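Local coordinates for protein ebony (Drosophila melanogaster, PDB 6DYM) that probably forms the peptide bond that joins beta-alanine to biogenic amines such as dopamine and histamine, through the C-terminal condensation domain of a nonribosomal peptide synthetase, at residues L60-Y65 with G74-F79. Numbering follows the deposited sequence.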
loop_
_atom_site.group_PDB
_atom_site.type_symbol
_atom_site.label_atom_id
_atom_site.label_comp_id
_atom_site.label_asym_id
_atom_site.label_seq_id
_atom_site.Cartn_x
_atom_site.Cartn_y
_atom_site.Cartn_z
ATOM N N LEU A 60 -0.156 -13.922 1.490
ATOM C CA LEU A 60 -0.303 -12.897 2.515
ATOM C C LEU A 60 -1.297 -11.814 2.125
ATOM O O LEU A 60 -1.597 -10.942 2.951
ATOM C CB LEU A 60 1.052 -12.250 2.832
ATOM C CG LEU A 60 2.169 -13.172 3.329
ATOM C CD1 LEU A 60 3.481 -12.406 3.411
ATOM C CD2 LEU A 60 1.814 -13.777 4.680
ATOM N N SER A 61 -1.817 -11.844 0.901
ATOM C CA SER A 61 -2.720 -10.829 0.390
ATOM C C SER A 61 -4.129 -11.398 0.284
ATOM O O SER A 61 -4.335 -12.613 0.338
ATOM C CB SER A 61 -2.243 -10.320 -0.972
ATOM O OG SER A 61 -0.870 -9.963 -0.922
ATOM N N PHE A 62 -5.106 -10.504 0.136
ATOM C CA PHE A 62 -6.494 -10.938 0.060
ATOM C C PHE A 62 -7.317 -9.917 -0.710
ATOM O O PHE A 62 -6.886 -8.784 -0.942
ATOM C CB PHE A 62 -7.095 -11.180 1.457
ATOM C CG PHE A 62 -7.085 -9.969 2.365
ATOM C CD1 PHE A 62 -8.098 -9.022 2.299
ATOM C CD2 PHE A 62 -6.084 -9.803 3.310
ATOM C CE1 PHE A 62 -8.097 -7.922 3.137
ATOM C CE2 PHE A 62 -6.079 -8.709 4.154
ATOM C CZ PHE A 62 -7.090 -7.766 4.069
ATOM N N VAL A 63 -8.506 -10.348 -1.122
ATOM C CA VAL A 63 -9.514 -9.472 -1.699
ATOM C C VAL A 63 -10.708 -9.433 -0.751
ATOM O O VAL A 63 -10.913 -10.327 0.075
ATOM C CB VAL A 63 -9.950 -9.927 -3.111
ATOM C CG1 VAL A 63 -8.818 -9.752 -4.110
ATOM C CG2 VAL A 63 -10.412 -11.383 -3.084
ATOM N N VAL A 64 -11.507 -8.378 -0.873
ATOM C CA VAL A 64 -12.710 -8.217 -0.064
ATOM C C VAL A 64 -13.914 -8.311 -0.988
ATOM O O VAL A 64 -14.028 -7.542 -1.951
ATOM C CB VAL A 64 -12.713 -6.890 0.708
ATOM C CG1 VAL A 64 -14.035 -6.717 1.451
ATOM C CG2 VAL A 64 -11.550 -6.849 1.676
ATOM N N TYR A 65 -14.809 -9.246 -0.688
ATOM C CA TYR A 65 -16.049 -9.422 -1.425
ATOM C C TYR A 65 -17.185 -8.691 -0.721
ATOM O O TYR A 65 -17.288 -8.722 0.508
ATOM C CB TYR A 65 -16.398 -10.910 -1.552
ATOM C CG TYR A 65 -15.679 -11.632 -2.677
ATOM C CD1 TYR A 65 -16.217 -11.676 -3.960
ATOM C CD2 TYR A 65 -14.469 -12.279 -2.452
ATOM C CE1 TYR A 65 -15.565 -12.336 -4.989
ATOM C CE2 TYR A 65 -13.809 -12.943 -3.476
ATOM C CZ TYR A 65 -14.361 -12.968 -4.741
ATOM O OH TYR A 65 -13.712 -13.625 -5.763
ATOM N N GLY A 74 -12.514 -4.441 -2.760
ATOM C CA GLY A 74 -11.277 -3.937 -2.184
ATOM C C GLY A 74 -10.211 -5.008 -2.185
ATOM O O GLY A 74 -10.490 -6.194 -2.383
ATOM N N THR A 75 -8.970 -4.576 -1.959
ATOM C CA THR A 75 -7.884 -5.542 -1.917
ATOM C C THR A 75 -6.739 -5.003 -1.068
ATOM O O THR A 75 -6.489 -3.795 -1.024
ATOM C CB THR A 75 -7.388 -5.907 -3.328
ATOM O OG1 THR A 75 -6.500 -7.028 -3.241
ATOM C CG2 THR A 75 -6.654 -4.736 -3.987
ATOM N N ALA A 76 -6.060 -5.922 -0.389
ATOM C CA ALA A 76 -4.901 -5.611 0.443
ATOM C C ALA A 76 -3.755 -6.508 -0.001
ATOM O O ALA A 76 -3.829 -7.733 0.151
ATOM C CB ALA A 76 -5.212 -5.813 1.924
ATOM N N LEU A 77 -2.706 -5.906 -0.552
ATOM C CA LEU A 77 -1.542 -6.633 -1.048
ATOM C C LEU A 77 -0.404 -6.491 -0.044
ATOM O O LEU A 77 -0.017 -5.371 0.303
ATOM C CB LEU A 77 -1.125 -6.109 -2.423
ATOM C CG LEU A 77 -2.263 -5.981 -3.439
ATOM C CD1 LEU A 77 -1.727 -5.596 -4.809
ATOM C CD2 LEU A 77 -3.060 -7.279 -3.517
ATOM N N ASN A 78 0.118 -7.623 0.426
ATOM C CA ASN A 78 1.113 -7.651 1.484
ATOM C C ASN A 78 2.262 -8.565 1.101
ATOM O O ASN A 78 2.077 -9.560 0.395
ATOM C CB ASN A 78 0.509 -8.137 2.799
ATOM C CG ASN A 78 -0.722 -7.366 3.178
ATOM O OD1 ASN A 78 -0.674 -6.147 3.299
ATOM N ND2 ASN A 78 -1.843 -8.064 3.349
ATOM N N PHE A 79 3.449 -8.216 1.598
ATOM C CA PHE A 79 4.645 -9.036 1.489
ATOM C C PHE A 79 5.356 -9.058 2.834
ATOM O O PHE A 79 5.204 -8.152 3.658
ATOM C CB PHE A 79 5.630 -8.499 0.445
ATOM C CG PHE A 79 5.325 -8.906 -0.963
ATOM C CD1 PHE A 79 5.349 -10.239 -1.335
ATOM C CD2 PHE A 79 5.061 -7.949 -1.927
ATOM C CE1 PHE A 79 5.088 -10.608 -2.633
ATOM C CE2 PHE A 79 4.798 -8.313 -3.229
ATOM C CZ PHE A 79 4.814 -9.643 -3.582
HETATM O O HOH W 1 0.957 -11.955 -0.832
#
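Two donors grip the carbonyl oxygen of Phe62, from opposite faces of its plane: the hydroxyl Thr75 OG1 lies 2.9 Å from Phe62 O, and the backbone Ala76 N 3.0 Å from the same atom. Thr75 can do this because OG1 stands anti to its own backbone N (chi1 -170°), which turns the hydroxyl across to the neighbouring strand and also brings it against Val63 CG1. Phe62 N returns a bond to Ala76 O, and further along Val64 N reaches Gly74 O at 2.8 Å. On the face shared by Phe62, Val64 and Ala76, the methyl of Ala76 sits over the Phe62 ring, CB 3.8 Å from the ring centroid in a CH-pi contact displaced toward CZ, while Val64 CG2 lies at the ring's edge. Helix 133-153 packs on this face through Val147 and Met143; helix 41-58 lies against Ser61 and Leu77.

Beyond the ladder, side chains take over the pairing. Ser61 OG accepts from Asn78 N at 2.9 Å, almost straight at 171°. Asn78 ND2 donates to Leu60 O, also 2.9 Å away, with the oxygen exactly in the amide plane. A leucine in place of Asn78 would probably leave Leu60 O without this donor, since it has no amide N-H to offer. One water closes the end, accepting from Leu60 N, donating to Asn78 O and bonded to Ser61 OG, 2.7 Å from the water.

This antiparallel beta hairpin lies between strands 4-8 and 119-127 in a mixed sheet whose strand order is consistent with a GNAT (N-acetyltransferase) fold, atypical for a condensation domain. Serine, asparagine and one water thus carry the cross-strand bonding past the regular ladder, satisfying backbone polar groups within a buried interface.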